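Local coordinates for protein cystathionine beta-lyases/cystathionine gamma-synthases (PDB 5X5H) that probably catalyses the pyridoxal-phosphate-dependent synthesis of L,L-cystathionine and succinate from O-succinyl-L-homoserine and L-cysteine in methionine biosynthesis, at residues A269-S274 against A377-A382. Sequence-based numbering, arbitrary orientation.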
ATOM      1  N   ALA A 269      24.289  -9.171  26.431  1.00 13.22           N
ATOM      2  CA  ALA A 269      25.576  -9.845  26.282  1.00 13.69           C
ATOM      3  C   ALA A 269      26.228  -9.953  27.693  1.00 15.07           C
ATOM      4  O   ALA A 269      26.813 -10.997  27.999  1.00 14.81           O
ATOM      5  CB  ALA A 269      26.458  -9.086  25.364  1.00 15.03           C
ATOM      6  N   GLU A 270      26.202  -8.890  28.463  1.00 13.00           N
ATOM      7  CA  GLU A 270      26.832  -8.903  29.821  1.00 15.27           C
ATOM      8  C   GLU A 270      26.080  -9.928  30.595  1.00 16.59           C
ATOM      9  O   GLU A 270      26.727 -10.783  31.320  1.00 15.70           O
ATOM     10  CB  GLU A 270      26.681  -7.494  30.441  1.00 18.71           C
ATOM     11  CG  GLU A 270      27.062  -7.336  31.898  1.00 28.19           C
ATOM     12  CD  GLU A 270      26.844  -5.872  32.333  1.00 31.19           C
ATOM     13  OE1 GLU A 270      25.665  -5.486  32.574  1.00 29.99           O
ATOM     14  OE2 GLU A 270      27.845  -5.100  32.317  1.00 30.92           O
ATOM     15  N   PHE A 271      24.761 -10.013  30.594  1.00 14.50           N
ATOM     16  CA  PHE A 271      24.037 -10.995  31.407  1.00 14.74           C
ATOM     17  C   PHE A 271      24.418 -12.417  30.943  1.00 16.29           C
ATOM     18  O   PHE A 271      24.698 -13.310  31.776  1.00 14.99           O
ATOM     19  CB  PHE A 271      22.517 -10.823  31.253  1.00 15.08           C
ATOM     20  CG  PHE A 271      21.757 -11.859  31.916  1.00 15.40           C
ATOM     21  CD1 PHE A 271      21.749 -11.898  33.299  1.00 19.67           C
ATOM     22  CD2 PHE A 271      21.020 -12.734  31.271  1.00 18.91           C
ATOM     23  CE1 PHE A 271      21.041 -12.914  33.964  1.00 22.51           C
ATOM     24  CE2 PHE A 271      20.315 -13.777  31.898  1.00 21.41           C
ATOM     25  CZ  PHE A 271      20.324 -13.847  33.279  1.00 20.90           C
ATOM     26  N   LEU A 272      24.492 -12.721  29.669  1.00 12.92           N
ATOM     27  CA  LEU A 272      24.823 -14.036  29.161  1.00 13.96           C
ATOM     28  C   LEU A 272      26.197 -14.416  29.598  1.00 14.62           C
ATOM     29  O   LEU A 272      26.414 -15.621  29.891  1.00 15.35           O
ATOM     30  CB  LEU A 272      24.660 -14.160  27.612  1.00 14.55           C
ATOM     31  CG  LEU A 272      23.255 -14.078  27.107  1.00 15.95           C
ATOM     32  CD1 LEU A 272      23.309 -13.657  25.621  1.00 18.90           C
ATOM     33  CD2 LEU A 272      22.483 -15.387  27.334  1.00 17.04           C
ATOM     34  N   ASP A 273      27.104 -13.475  29.645  1.00 14.78           N
ATOM     35  CA  ASP A 273      28.529 -13.736  29.997  1.00 15.99           C
ATOM     36  C   ASP A 273      28.650 -14.113  31.466  1.00 16.99           C
ATOM     37  O   ASP A 273      29.714 -14.662  31.824  1.00 18.28           O
ATOM     38  CB  ASP A 273      29.450 -12.599  29.653  1.00 18.20           C
ATOM     39  CG  ASP A 273      30.707 -13.079  28.930  1.00 18.07           C
ATOM     40  OD1 ASP A 273      30.791 -14.244  28.476  1.00 22.17           O
ATOM     41  OD2 ASP A 273      31.586 -12.257  28.733  1.00 21.51           O
ATOM     42  N   SER A 274      27.601 -13.967  32.241  1.00 15.24           N
ATOM     43  CA  SER A 274      27.662 -14.337  33.692  1.00 16.64           C
ATOM     44  C   SER A 274      27.068 -15.682  33.921  1.00 18.13           C
ATOM     45  O   SER A 274      27.019 -16.164  35.110  1.00 21.01           O
ATOM     46  CB  SER A 274      26.881 -13.286  34.477  1.00 18.35           C
ATOM     47  OG  SER A 274      25.436 -13.488  34.322  1.00 21.62           O
ATOM     48  N   ALA A 377      14.371 -10.675  31.446  1.00 14.60           N
ATOM     49  CA  ALA A 377      13.509 -11.656  32.097  1.00 15.98           C
ATOM     50  C   ALA A 377      13.269 -12.842  31.218  1.00 17.92           C
ATOM     51  O   ALA A 377      13.227 -14.046  31.622  1.00 17.03           O
ATOM     52  CB  ALA A 377      12.227 -11.030  32.581  1.00 16.22           C
ATOM     53  N   ASP A 378      13.078 -12.593  29.913  1.00 14.95           N
ATOM     54  CA  ASP A 378      12.822 -13.684  28.974  1.00 15.72           C
ATOM     55  C   ASP A 378      14.031 -14.555  28.774  1.00 16.20           C
ATOM     56  O   ASP A 378      13.912 -15.834  28.782  1.00 16.38           O
ATOM     57  CB  ASP A 378      12.342 -13.139  27.610  1.00 15.48           C
ATOM     58  CG  ASP A 378      11.763 -14.175  26.718  1.00 18.38           C
ATOM     59  OD1 ASP A 378      11.021 -15.089  27.200  1.00 21.19           O
ATOM     60  OD2 ASP A 378      11.950 -14.078  25.450  1.00 17.29           O
ATOM     61  N   VAL A 379      15.208 -13.974  28.615  1.00 13.82           N
ATOM     62  CA  VAL A 379      16.452 -14.732  28.526  1.00 14.56           C
ATOM     63  C   VAL A 379      16.678 -15.526  29.803  1.00 18.00           C
ATOM     64  O   VAL A 379      17.060 -16.700  29.686  1.00 17.90           O
ATOM     65  CB  VAL A 379      17.687 -13.830  28.196  1.00 16.38           C
ATOM     66  CG1 VAL A 379      18.984 -14.616  28.214  1.00 17.62           C
ATOM     67  CG2 VAL A 379      17.487 -13.158  26.838  1.00 15.81           C
ATOM     68  N   GLU A 380      16.546 -14.913  30.933  1.00 16.95           N
ATOM     69  CA  GLU A 380      16.752 -15.613  32.257  1.00 16.89           C
ATOM     70  C   GLU A 380      15.819 -16.778  32.383  1.00 17.05           C
ATOM     71  O   GLU A 380      16.343 -17.946  32.676  1.00 17.60           O
ATOM     72  CB  GLU A 380      16.649 -14.646  33.413  1.00 19.09           C
ATOM     73  CG  GLU A 380      16.884 -15.271  34.780  1.00 21.73           C
ATOM     74  CD  GLU A 380      16.757 -14.251  35.930  1.00 29.39           C
ATOM     75  OE1 GLU A 380      15.960 -13.276  35.808  1.00 43.58           O
ATOM     76  OE2 GLU A 380      17.347 -14.489  36.983  1.00 39.55           O
ATOM     77  N   GLN A 381      14.533 -16.674  32.159  1.00 17.86           N
ATOM     78  CA  GLN A 381      13.608 -17.792  32.268  1.00 17.25           C
ATOM     79  C   GLN A 381      13.905 -18.886  31.265  1.00 21.59           C
ATOM     80  O   GLN A 381      13.847 -20.111  31.570  1.00 23.08           O
ATOM     81  CB  GLN A 381      12.147 -17.350  32.310  1.00 19.50           C
ATOM     82  CG  GLN A 381      11.633 -16.835  30.931  1.00 17.67           C
ATOM     83  CD  GLN A 381      11.220 -17.894  30.005  1.00 21.71           C
ATOM     84  OE1 GLN A 381      10.809 -18.992  30.442  1.00 24.37           O
ATOM     85  NE2 GLN A 381      11.286 -17.647  28.676  1.00 20.63           N
ATOM     86  N   ALA A 382      14.368 -18.517  30.072  1.00 18.41           N
ATOM     87  CA  ALA A 382      14.676 -19.516  29.083  1.00 17.98           C
ATOM     88  C   ALA A 382      15.907 -20.300  29.477  1.00 17.52           C
ATOM     89  O   ALA A 382      15.929 -21.555  29.338  1.00 19.53           O
ATOM     90  CB  ALA A 382      14.898 -18.873  27.718  1.00 18.24           C
TER
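Phe271 and Leu272, in the last turn of helix 254-273, pack against Val379 and Glu380 of helix 372-384, the two short helical segments running nearly parallel at 22° with axes 11.0 Å apart. Side chains make most of the contact, though the Phe271 ring also reaches the other backbone, with CE2 4.0 Å from Glu380 CA. Phe271 has CG anti to its backbone N (chi1 174°), which sends the ring across to the other helix. The ring meets Val379 with its edge: CE2 lies 4.0 Å from Val379 CG1, which sits near the ring plane. The far end of the ring reaches the start of the Glu380 side chain, with Phe271 CZ 3.8 Å from Glu380 CB and 4.0 Å from Glu380 CG. This second approach is oblique. Beyond CG the Glu380 chain runs on extended, and its carboxylate plane is turned 72° from the ring. Leu272 comes in with the end of its side chain and uses one branch: its CD2 packs 3.7 Å from Val379 CG1. That one methyl of Val379 therefore touches both Phe271 and Leu272. Leu376, about a turn before Val379 and Glu380, and Leu383, about a turn after them, also touch the Phe271 side chain. Leu272 rests on Ile306 and Val308 of strand 305-310 and on Val281 of strand 278-282. The contact thus joins two helices beside the five-stranded C-terminal sheet, away from the cofactor and magnesium sites. The Phe271 carbonyl O accepts from Ser274 N and from Ser274 OG, the latter at 2.7 Å on a lone pair. Asp378 takes backbone N-H groups of Lys325, Leu326 and Ile327, tying its helix to the chain after helix 313-323. Between the two segments the contact rests on apolar packing: Leu272 and Val379 form its buried part, while Glu380 CB and CG lie beside the Phe271 ring at the partly exposed margin.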